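Local structure of SAM-dependent O-methyltransferase (Thermotoga maritima, 1O54) at residues A[36-39]-A[45-48]; A[83-88]-A[158-163]; A[97-102]-A[239-244]; A[169-172]-A[177-180]. The protein probably methylates N1 of adenosine 58 in tRNA, using S-adenosyl-L-methionine as the methyl donor, and works as a homotetramer built from a dimer of dimers. All coordinates share one frame; numbering follows the deposited sequence.

Contact 1 of 4, residues A[36-39]-A[45-48]; sequences FLVD and KLHT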
# COMPACT_ATOMS: atom_id res chain seq x y z
N PHE A 36 -9.35 -9.40 -27.46
CA PHE A 36 -9.82 -8.55 -28.55
C PHE A 36 -11.30 -8.34 -28.40
O PHE A 36 -12.05 -9.32 -28.42
CB PHE A 36 -9.53 -9.20 -29.89
CG PHE A 36 -8.11 -9.59 -30.06
CD1 PHE A 36 -7.17 -8.64 -30.46
CD2 PHE A 36 -7.70 -10.88 -29.86
CE1 PHE A 36 -5.85 -8.99 -30.63
CE2 PHE A 36 -6.38 -11.24 -30.01
CZ PHE A 36 -5.45 -10.29 -30.40
N LEU A 37 -11.71 -7.08 -28.22
CA LEU A 37 -13.11 -6.71 -28.11
C LEU A 37 -13.55 -6.25 -29.47
O LEU A 37 -13.00 -5.27 -30.01
CB LEU A 37 -13.31 -5.59 -27.07
CG LEU A 37 -14.36 -5.84 -25.99
CD1 LEU A 37 -14.25 -4.78 -24.92
CD2 LEU A 37 -15.76 -5.84 -26.55
N VAL A 38 -14.52 -6.94 -30.05
CA VAL A 38 -14.97 -6.63 -31.41
C VAL A 38 -16.48 -6.72 -31.58
O VAL A 38 -17.18 -7.45 -30.85
CB VAL A 38 -14.31 -7.57 -32.42
CG1 VAL A 38 -12.82 -7.44 -32.35
CG2 VAL A 38 -14.71 -9.01 -32.18
N ASP A 39 -16.96 -5.97 -32.56
CA ASP A 39 -18.35 -6.05 -33.01
C ASP A 39 -18.45 -7.20 -33.99
O ASP A 39 -17.71 -7.26 -34.98
CB ASP A 39 -18.76 -4.77 -33.73
CG ASP A 39 -18.43 -3.54 -32.93
OD1 ASP A 39 -18.91 -3.45 -31.78
OD2 ASP A 39 -17.69 -2.63 -33.39
N LYS A 45 -13.06 -10.30 -40.90
CA LYS A 45 -11.93 -11.01 -40.34
C LYS A 45 -11.10 -10.06 -39.48
O LYS A 45 -10.98 -8.87 -39.78
CB LYS A 45 -11.08 -11.63 -41.44
CG LYS A 45 -11.88 -12.54 -42.36
CD LYS A 45 -10.98 -13.33 -43.29
N LEU A 46 -10.57 -10.60 -38.39
CA LEU A 46 -9.61 -9.92 -37.54
C LEU A 46 -8.23 -10.45 -37.83
O LEU A 46 -8.01 -11.66 -37.80
CB LEU A 46 -9.88 -10.23 -36.07
CG LEU A 46 -11.02 -9.54 -35.36
CD1 LEU A 46 -10.91 -9.85 -33.87
CD2 LEU A 46 -10.97 -8.04 -35.63
N HIS A 47 -7.30 -9.53 -38.08
CA HIS A 47 -5.90 -9.89 -38.31
C HIS A 47 -5.13 -9.56 -37.05
O HIS A 47 -5.10 -8.40 -36.64
CB HIS A 47 -5.36 -9.12 -39.51
CG HIS A 47 -6.13 -9.39 -40.77
ND1 HIS A 47 -5.69 -10.27 -41.73
CD2 HIS A 47 -7.34 -8.95 -41.18
CE1 HIS A 47 -6.58 -10.33 -42.71
NE2 HIS A 47 -7.60 -9.54 -42.39
N THR A 48 -4.55 -10.57 -36.41
CA THR A 48 -3.83 -10.40 -35.15
C THR A 48 -2.47 -11.06 -35.20
O THR A 48 -2.19 -11.85 -36.09
CB THR A 48 -4.61 -11.03 -33.98
OG1 THR A 48 -4.49 -12.45 -34.03
CG2 THR A 48 -6.11 -10.75 -34.09
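The hydroxyl OG1 of Thr-48, the residue whose methyl covers the ring of Phe-36, is gripped by two backbone groups of its own hairpin, the amide N of Leu-50 and the carbonyl O of Gly-51. With OG1 held by the turn, the other branch, CG2, is directed at the facing strand. CG2 stands over one face of the Phe-36 ring, 4.0 Å from the centroid and 20° off the normal, a CH-pi contact displaced toward the rim. The displacement is toward the far end of the ring, where Phe-36 CZ also meets Thr-48 CB at 3.8 Å. The two side chains thus meet obliquely, a branched tip laid across a flat surface. Segments 36-39 and 45-48 belong to different antiparallel sheets. The first is an edge strand, within this chain, of the four-stranded sheet, hydrogen-bonded to strand 25-30; the second pairs with strand 51-54 in a two-stranded hairpin. Their axes approach to 9.8 Å at 158°, the spacing of facing sheet layers rather than of paired neighbours, so alternate side chains fill the gap. Beside Phe-36, Val-38 and Leu-46 reach for each other tip to tip. Val-38 CG1, placed anti to the carbonyl carbon (chi1 -59°), meets both methyls of Leu-46 from in front. It lies only 3.4 Å from Leu-46 CD1, tighter than ordinary van der Waals contact, and 3.8 Å from Leu-46 CD2. Leu-46 CD1 also comes to 4.3 Å from Phe-36 CB, linking the two pairs, while the Leu-46 side chain additionally touches Leu-28 on strand 25-30.

Contact 2 of 4, residues A[83-88]-A[158-163]; sequences IDEIMN and TKWGLI
Helix 83-87 meets the end of helix 147-159 where the CA atoms of Glu-85 and Trp-160 stand 8.3 Å apart, and directly after Trp-160 a Schellman motif with positive phi at Gly-161 ends that helix. The indole crosses the Glu-85 side chain obliquely. A bend at chi2 (-81°) folds the Glu-85 chain so that CB, CG and the carboxylate all lie beside the indole nitrogen. This NE1 lies 3.4 Å from Glu-85 CB, and it makes a weak, bent hydrogen bond to Glu-85 OE1 (3.4 Å, 149°). OE1 sits at the edge of the indole, near its plane, although the carboxylate is turned 49° from the ring. The stronger partner of OE1 is Arg-25 NH1, in a salt bridge. Replacing Glu-85 by an alanine would probably leave Arg-25 without this countercharge and the indole N-H without its acceptor. Farther along the indole, Trp-160 CH2 meets Ile-86 CG1 at 4.4 Å. Trp-160 and Ile-86 both rest on helix 125-134, at Ala-128 and Ala-125 respectively; Ile-86 also packs on Pro-98 of helix 98-107 and Met-106 of the second subunit, and Arg-25 brings in strand 25-30.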
# COMPACT_ATOMS: atom_id res chain seq x y z
N ILE A 83 -16.68 -3.84 -17.09
CA ILE A 83 -15.25 -3.54 -16.88
C ILE A 83 -14.45 -3.71 -18.15
O ILE A 83 -13.66 -2.81 -18.57
CB ILE A 83 -14.65 -4.43 -15.78
CG1 ILE A 83 -15.14 -3.99 -14.40
CG2 ILE A 83 -13.10 -4.34 -15.80
CD1 ILE A 83 -14.71 -4.89 -13.22
N ASP A 84 -14.67 -4.83 -18.85
CA ASP A 84 -14.00 -5.02 -20.13
C ASP A 84 -14.23 -3.87 -21.09
O ASP A 84 -13.28 -3.39 -21.73
CB ASP A 84 -14.42 -6.31 -20.84
CG ASP A 84 -14.07 -7.56 -20.07
OD1 ASP A 84 -13.01 -7.61 -19.38
OD2 ASP A 84 -14.80 -8.58 -20.13
N GLU A 85 -15.48 -3.43 -21.19
CA GLU A 85 -15.83 -2.30 -22.06
C GLU A 85 -15.17 -1.00 -21.62
O GLU A 85 -14.64 -0.28 -22.46
CB GLU A 85 -17.34 -2.09 -22.13
CG GLU A 85 -18.08 -3.22 -22.84
CD GLU A 85 -18.04 -3.14 -24.36
OE1 GLU A 85 -17.47 -2.19 -24.92
OE2 GLU A 85 -18.60 -4.05 -25.02
N ILE A 86 -15.19 -0.72 -20.33
CA ILE A 86 -14.56 0.49 -19.79
C ILE A 86 -13.07 0.48 -20.04
O ILE A 86 -12.49 1.48 -20.49
CB ILE A 86 -14.90 0.62 -18.33
CG1 ILE A 86 -16.35 1.06 -18.17
CG2 ILE A 86 -13.96 1.62 -17.60
CD1 ILE A 86 -16.88 0.84 -16.83
N MET A 87 -12.42 -0.66 -19.80
CA MET A 87 -10.97 -0.74 -19.98
C MET A 87 -10.53 -0.77 -21.45
O MET A 87 -9.47 -0.19 -21.77
CB MET A 87 -10.38 -1.94 -19.26
CG MET A 87 -10.62 -1.97 -17.77
SD MET A 87 -10.00 -0.51 -16.87
CE MET A 87 -8.22 -0.89 -16.89
N ASN A 88 -11.30 -1.42 -22.32
CA ASN A 88 -10.95 -1.59 -23.76
C ASN A 88 -11.51 -0.46 -24.59
O ASN A 88 -11.79 -0.59 -25.83
CB ASN A 88 -11.44 -2.93 -24.31
CG ASN A 88 -10.57 -4.09 -23.87
OD1 ASN A 88 -9.58 -4.42 -24.54
ND2 ASN A 88 -10.92 -4.70 -22.75
N THR A 158 -25.80 3.29 -24.80
CA THR A 158 -26.74 2.54 -25.65
C THR A 158 -26.22 1.10 -25.91
O THR A 158 -26.94 0.10 -25.70
CB THR A 158 -26.97 3.32 -26.95
OG1 THR A 158 -27.61 4.57 -26.66
CG2 THR A 158 -27.92 2.58 -27.86
N LYS A 159 -24.96 1.02 -26.31
CA LYS A 159 -24.27 -0.26 -26.55
C LYS A 159 -24.28 -1.12 -25.28
O LYS A 159 -24.38 -2.34 -25.38
CB LYS A 159 -22.81 -0.03 -26.98
CG LYS A 159 -22.58 0.60 -28.34
CD LYS A 159 -21.08 0.85 -28.57
CE LYS A 159 -20.78 1.53 -29.93
NZ LYS A 159 -19.35 1.95 -30.07
N TRP A 160 -24.21 -0.49 -24.10
CA TRP A 160 -24.07 -1.21 -22.85
C TRP A 160 -25.42 -1.51 -22.20
O TRP A 160 -25.46 -2.04 -21.09
CB TRP A 160 -23.16 -0.46 -21.85
CG TRP A 160 -21.79 -0.19 -22.34
CD1 TRP A 160 -21.11 -0.85 -23.36
CD2 TRP A 160 -20.90 0.82 -21.88
NE1 TRP A 160 -19.88 -0.29 -23.55
CE2 TRP A 160 -19.72 0.75 -22.65
CE3 TRP A 160 -21.00 1.83 -20.89
CZ2 TRP A 160 -18.64 1.61 -22.47
CZ3 TRP A 160 -19.91 2.69 -20.72
CH2 TRP A 160 -18.75 2.57 -21.49
N GLY A 161 -26.51 -1.17 -22.89
CA GLY A 161 -27.87 -1.51 -22.46
C GLY A 161 -28.41 -0.69 -21.30
O GLY A 161 -29.30 -1.12 -20.56
N LEU A 162 -27.88 0.51 -21.17
CA LEU A 162 -28.17 1.36 -20.01
C LEU A 162 -28.76 2.74 -20.35
O LEU A 162 -29.17 3.49 -19.45
CB LEU A 162 -26.89 1.53 -19.22
CG LEU A 162 -26.39 0.22 -18.58
CD1 LEU A 162 -24.93 0.41 -18.16
CD2 LEU A 162 -27.27 -0.18 -17.42
N ILE A 163 -28.88 3.08 -21.62
CA ILE A 163 -29.34 4.44 -21.98
C ILE A 163 -30.73 4.82 -21.49
O ILE A 163 -31.00 5.99 -21.20
CB ILE A 163 -29.20 4.67 -23.50
CG1 ILE A 163 -29.38 6.15 -23.84
CG2 ILE A 163 -30.20 3.81 -24.27
CD1 ILE A 163 -28.37 7.04 -23.24

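Contact 3 of 4, residues A[97-102]-A[239-244]; sequences YPKDSS and SLFRPY
Lys-99 NZ is bound twice by one residue of the facing strand, donating to Ser-239 OG at 2.7 Å and to Ser-239 O at 2.9 Å. The carbonyl is met from above its plane, not on a lone pair. The same ammonium forms a salt bridge with its neighbour Asp-100, where NZ lies 2.9 Å from OD1 on the syn side, and it also bonds Thr-261 OG1; Thr-261 takes up Asp-100 OD2 as well. Two waters extend the network. Water 1 accepts from Ser-239 OG at 2.6 Å and donates to Asp-100 OD1 and Lys-99 O, while water 2 accepts from the backbone N of Ser-239 and also donates to OD1. Outward from this polar cluster, the aliphatic part of Lys-99 runs over Phe-241. CB stands above one ring face, 3.8 Å from the centroid and 16° off the normal, and Lys-99 CD comes within 3.5 Å of Phe-241 CD1. A bend at the last torsion (chi4 79°) then turns NZ back toward Ser-239. The contact sets the start of helix 98-107 against strand 234-245, which pairs antiparallel with a strand of the second subunit; Phe-103 of that subunit meets the Phe-241 ring. One lysine therefore serves two chemistries, its methylenes packing on an aromatic face at the subunit interface while its amine, paired with Asp-100 and surrounded by oxygens, is likely to stay protonated.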
# COMPACT_ATOMS: atom_id res chain seq x y z
N TYR A 97 -11.78 4.79 -12.88
CA TYR A 97 -11.50 3.36 -13.05
C TYR A 97 -12.45 2.56 -12.18
O TYR A 97 -12.88 3.05 -11.13
CB TYR A 97 -10.04 3.03 -12.70
CG TYR A 97 -9.11 3.52 -13.80
CD1 TYR A 97 -8.70 4.84 -13.84
CD2 TYR A 97 -8.66 2.65 -14.80
CE1 TYR A 97 -7.87 5.31 -14.87
CE2 TYR A 97 -7.82 3.11 -15.83
CZ TYR A 97 -7.43 4.44 -15.85
OH TYR A 97 -6.60 4.91 -16.86
N PRO A 98 -12.78 1.35 -12.62
CA PRO A 98 -13.63 0.43 -11.87
C PRO A 98 -13.32 0.21 -10.40
O PRO A 98 -14.24 0.11 -9.60
CB PRO A 98 -13.42 -0.90 -12.61
CG PRO A 98 -13.25 -0.47 -14.02
CD PRO A 98 -12.37 0.77 -13.93
N LYS A 99 -12.03 0.11 -10.04
CA LYS A 99 -11.68 -0.03 -8.62
C LYS A 99 -12.26 1.14 -7.80
O LYS A 99 -12.63 0.99 -6.64
CB LYS A 99 -10.15 -0.09 -8.41
CG LYS A 99 -9.37 1.22 -8.63
CD LYS A 99 -7.96 1.11 -8.08
CE LYS A 99 -7.26 2.40 -7.94
NZ LYS A 99 -7.62 3.19 -6.78
N ASP A 100 -12.36 2.30 -8.43
CA ASP A 100 -12.91 3.44 -7.74
C ASP A 100 -14.44 3.51 -7.94
O ASP A 100 -15.15 3.77 -7.00
CB ASP A 100 -12.27 4.75 -8.22
CG ASP A 100 -10.78 4.86 -7.86
OD1 ASP A 100 -10.31 4.29 -6.82
OD2 ASP A 100 -10.02 5.56 -8.57
N SER A 101 -14.92 3.41 -9.18
CA SER A 101 -16.34 3.59 -9.45
C SER A 101 -17.25 2.65 -8.63
O SER A 101 -18.27 3.09 -8.12
CB SER A 101 -16.64 3.51 -10.96
OG SER A 101 -16.27 2.28 -11.46
N SER A 102 -16.87 1.38 -8.49
CA SER A 102 -17.66 0.43 -7.73
C SER A 102 -17.80 0.87 -6.26
O SER A 102 -18.90 0.87 -5.66
CB SER A 102 -17.00 -0.97 -7.85
OG SER A 102 -15.62 -0.99 -7.47
N SER A 239 -7.37 4.16 -2.67
CA SER A 239 -7.15 2.72 -2.65
C SER A 239 -5.98 2.34 -3.56
O SER A 239 -5.73 3.01 -4.60
CB SER A 239 -8.39 1.99 -3.13
OG SER A 239 -8.66 2.25 -4.48
N LEU A 240 -5.28 1.27 -3.16
CA LEU A 240 -4.26 0.63 -3.95
C LEU A 240 -4.71 -0.80 -4.15
O LEU A 240 -4.96 -1.51 -3.18
CB LEU A 240 -2.88 0.62 -3.25
N PHE A 241 -4.79 -1.20 -5.41
CA PHE A 241 -5.13 -2.58 -5.77
C PHE A 241 -3.90 -3.26 -6.34
O PHE A 241 -3.23 -2.71 -7.21
CB PHE A 241 -6.26 -2.60 -6.78
CG PHE A 241 -7.61 -2.47 -6.20
CD1 PHE A 241 -8.00 -1.32 -5.54
CD2 PHE A 241 -8.51 -3.52 -6.27
CE1 PHE A 241 -9.25 -1.17 -5.01
CE2 PHE A 241 -9.77 -3.40 -5.75
CZ PHE A 241 -10.15 -2.23 -5.09
N ARG A 242 -3.60 -4.44 -5.82
CA ARG A 242 -2.39 -5.15 -6.21
C ARG A 242 -2.79 -6.53 -6.71
O ARG A 242 -3.39 -7.29 -5.96
CB ARG A 242 -1.46 -5.32 -4.99
CG ARG A 242 -0.19 -5.98 -5.38
CD ARG A 242 1.01 -5.63 -4.47
NE ARG A 242 0.80 -6.22 -3.16
CZ ARG A 242 1.72 -6.28 -2.21
NH1 ARG A 242 2.93 -5.80 -2.41
NH2 ARG A 242 1.41 -6.85 -1.06
N PRO A 243 -2.44 -6.86 -7.93
CA PRO A 243 -2.63 -8.24 -8.39
C PRO A 243 -1.44 -9.15 -8.11
O PRO A 243 -0.30 -8.68 -7.94
CB PRO A 243 -2.81 -8.05 -9.89
CG PRO A 243 -1.89 -6.97 -10.21
CD PRO A 243 -1.86 -6.03 -9.01
N TYR A 244 -1.70 -10.47 -8.09
CA TYR A 244 -0.70 -11.49 -7.85
C TYR A 244 -0.53 -12.37 -9.07
O TYR A 244 -1.49 -12.60 -9.82
CB TYR A 244 -1.13 -12.35 -6.66
CG TYR A 244 -0.89 -11.69 -5.33
CD1 TYR A 244 -1.64 -10.60 -4.95
CD2 TYR A 244 0.05 -12.18 -4.42
CE1 TYR A 244 -1.41 -9.97 -3.75
CE2 TYR A 244 0.26 -11.54 -3.19
CZ TYR A 244 -0.47 -10.48 -2.86
OH TYR A 244 -0.32 -9.80 -1.65
O HOH W 1 -11.22 2.63 -4.85
O HOH W 2 -8.22 5.71 -5.21

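Contact 4 of 4, residues A[169-172]-A[177-180]; sequences KVRD and FDEK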
# COMPACT_ATOMS: atom_id res chain seq x y z
N LYS A 169 -27.96 15.53 -20.41
CA LYS A 169 -28.36 16.91 -20.54
C LYS A 169 -27.16 17.75 -20.95
O LYS A 169 -26.16 17.82 -20.22
CB LYS A 169 -28.97 17.40 -19.21
CG LYS A 169 -30.19 16.57 -18.82
CD LYS A 169 -30.80 16.95 -17.46
CE LYS A 169 -31.33 18.33 -17.43
NZ LYS A 169 -32.44 18.46 -16.42
N VAL A 170 -27.22 18.35 -22.15
CA VAL A 170 -26.10 19.11 -22.62
C VAL A 170 -26.30 20.50 -22.08
O VAL A 170 -26.86 21.36 -22.73
CB VAL A 170 -25.96 19.12 -24.15
CG1 VAL A 170 -24.72 19.89 -24.54
CG2 VAL A 170 -25.90 17.69 -24.67
N ARG A 171 -25.87 20.67 -20.84
CA ARG A 171 -26.22 21.82 -20.03
C ARG A 171 -25.04 22.22 -19.18
O ARG A 171 -24.38 21.36 -18.59
CB ARG A 171 -27.39 21.48 -19.12
CG ARG A 171 -28.73 21.30 -19.82
CD ARG A 171 -29.43 22.61 -20.12
NE ARG A 171 -29.62 23.35 -18.89
CZ ARG A 171 -30.57 23.10 -17.99
NH1 ARG A 171 -31.52 22.21 -18.24
NH2 ARG A 171 -30.63 23.80 -16.85
N ASP A 172 -24.80 23.53 -19.08
CA ASP A 172 -23.76 24.07 -18.21
C ASP A 172 -24.24 24.09 -16.75
O ASP A 172 -25.30 24.61 -16.46
CB ASP A 172 -23.44 25.49 -18.65
CG ASP A 172 -22.12 25.99 -18.10
OD1 ASP A 172 -21.69 25.52 -17.02
OD2 ASP A 172 -21.46 26.86 -18.69
N PHE A 177 -28.41 22.80 -11.04
CA PHE A 177 -29.12 21.65 -11.55
C PHE A 177 -30.63 21.89 -11.53
O PHE A 177 -31.15 22.64 -10.68
CB PHE A 177 -28.75 20.42 -10.72
CG PHE A 177 -27.28 20.17 -10.67
CD1 PHE A 177 -26.53 20.54 -9.58
CD2 PHE A 177 -26.63 19.59 -11.75
CE1 PHE A 177 -25.16 20.33 -9.54
CE2 PHE A 177 -25.25 19.42 -11.73
CZ PHE A 177 -24.52 19.77 -10.62
N ASP A 178 -31.35 21.26 -12.46
CA ASP A 178 -32.79 21.39 -12.50
C ASP A 178 -33.49 20.59 -11.40
O ASP A 178 -34.61 20.95 -10.99
CB ASP A 178 -33.34 20.89 -13.83
CG ASP A 178 -32.86 21.69 -15.00
OD1 ASP A 178 -32.52 22.89 -14.85
OD2 ASP A 178 -32.80 21.19 -16.15
N GLU A 179 -32.85 19.51 -10.97
CA GLU A 179 -33.46 18.55 -10.07
C GLU A 179 -33.20 18.97 -8.63
O GLU A 179 -32.12 19.48 -8.29
CB GLU A 179 -32.89 17.16 -10.28
CG GLU A 179 -33.09 16.59 -11.67
CD GLU A 179 -32.19 17.21 -12.73
OE1 GLU A 179 -31.10 17.74 -12.41
OE2 GLU A 179 -32.57 17.13 -13.91
N LYS A 180 -34.20 18.71 -7.77
CA LYS A 180 -34.06 18.85 -6.34
C LYS A 180 -34.32 17.52 -5.66
O LYS A 180 -34.92 16.59 -6.22
CB LYS A 180 -35.08 19.87 -5.80
CG LYS A 180 -34.90 21.26 -6.33
CD LYS A 180 -33.65 21.91 -5.80
CE LYS A 180 -33.68 23.44 -6.01
NZ LYS A 180 -32.43 24.02 -6.60
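The guanidinium of Arg-171 meets the carboxylate of Asp-178 edge to edge, their planes 35° apart. Asp-178 OD1 lies at the guanidinium edge, in its plane, bound by NH2 at 2.9 Å in a nearly straight bond (168°). Asp-178 OD2 is bound by NH1 at 2.7 Å, using its syn lone pair, but this bond is more bent. The grip is thus end-on and two-pronged. The Lys-169 chain bends at chi3 (63°), which turns NZ toward two carboxylates: it donates to Asp-178 OD2, at 2.8 Å on the anti side, and to Glu-179 OE2, again 2.8 Å away. These four residues form a salt-bridge network across the loop between strands 166-169 and 182-187 of the Rossmann-like methyltransferase fold. An inverse gamma turn centred on Val-170 separates the two basic residues, and both direct their side chains at segment 177-180. In the same loop follows Asp-172, which probably binds S-adenosyl-L-methionine. A leucine in place of Arg-171 would probably cost Asp-178 OD1 its partner and OD2 one of two, leaving the carboxylate freer to turn about Lys-169. Glu-179 has a second tie: its OE1 is hydrogen-bonded to Tyr-143 OH, which also receives the backbone N of Asp-178 and so joins the loop to strand 139-143.

From the N terminus, contact 1 closes first, a short loop that brings the hairpin strand 45-48 over the edge strand 35-39. The chain then enters helix 82-87, where contact 2 opens; it touches contact 1 through Leu-37, which packs on Asn-88. Contact 3 opens at helix 98-107 before contact 2 has closed at residue 160, so the two cross, and their helices meet where Ile-83, Ile-86 and Met-87 pack on Pro-98. Contact 4 falls within the span of contact 3, on the opposite side of the chain's centre from contacts 1 and 3. Contact 3 closes last, at strand 234-245. Together they connect the N-terminal sheets, the core helices, the loop that probably borders the cofactor site and the intersubunit strand.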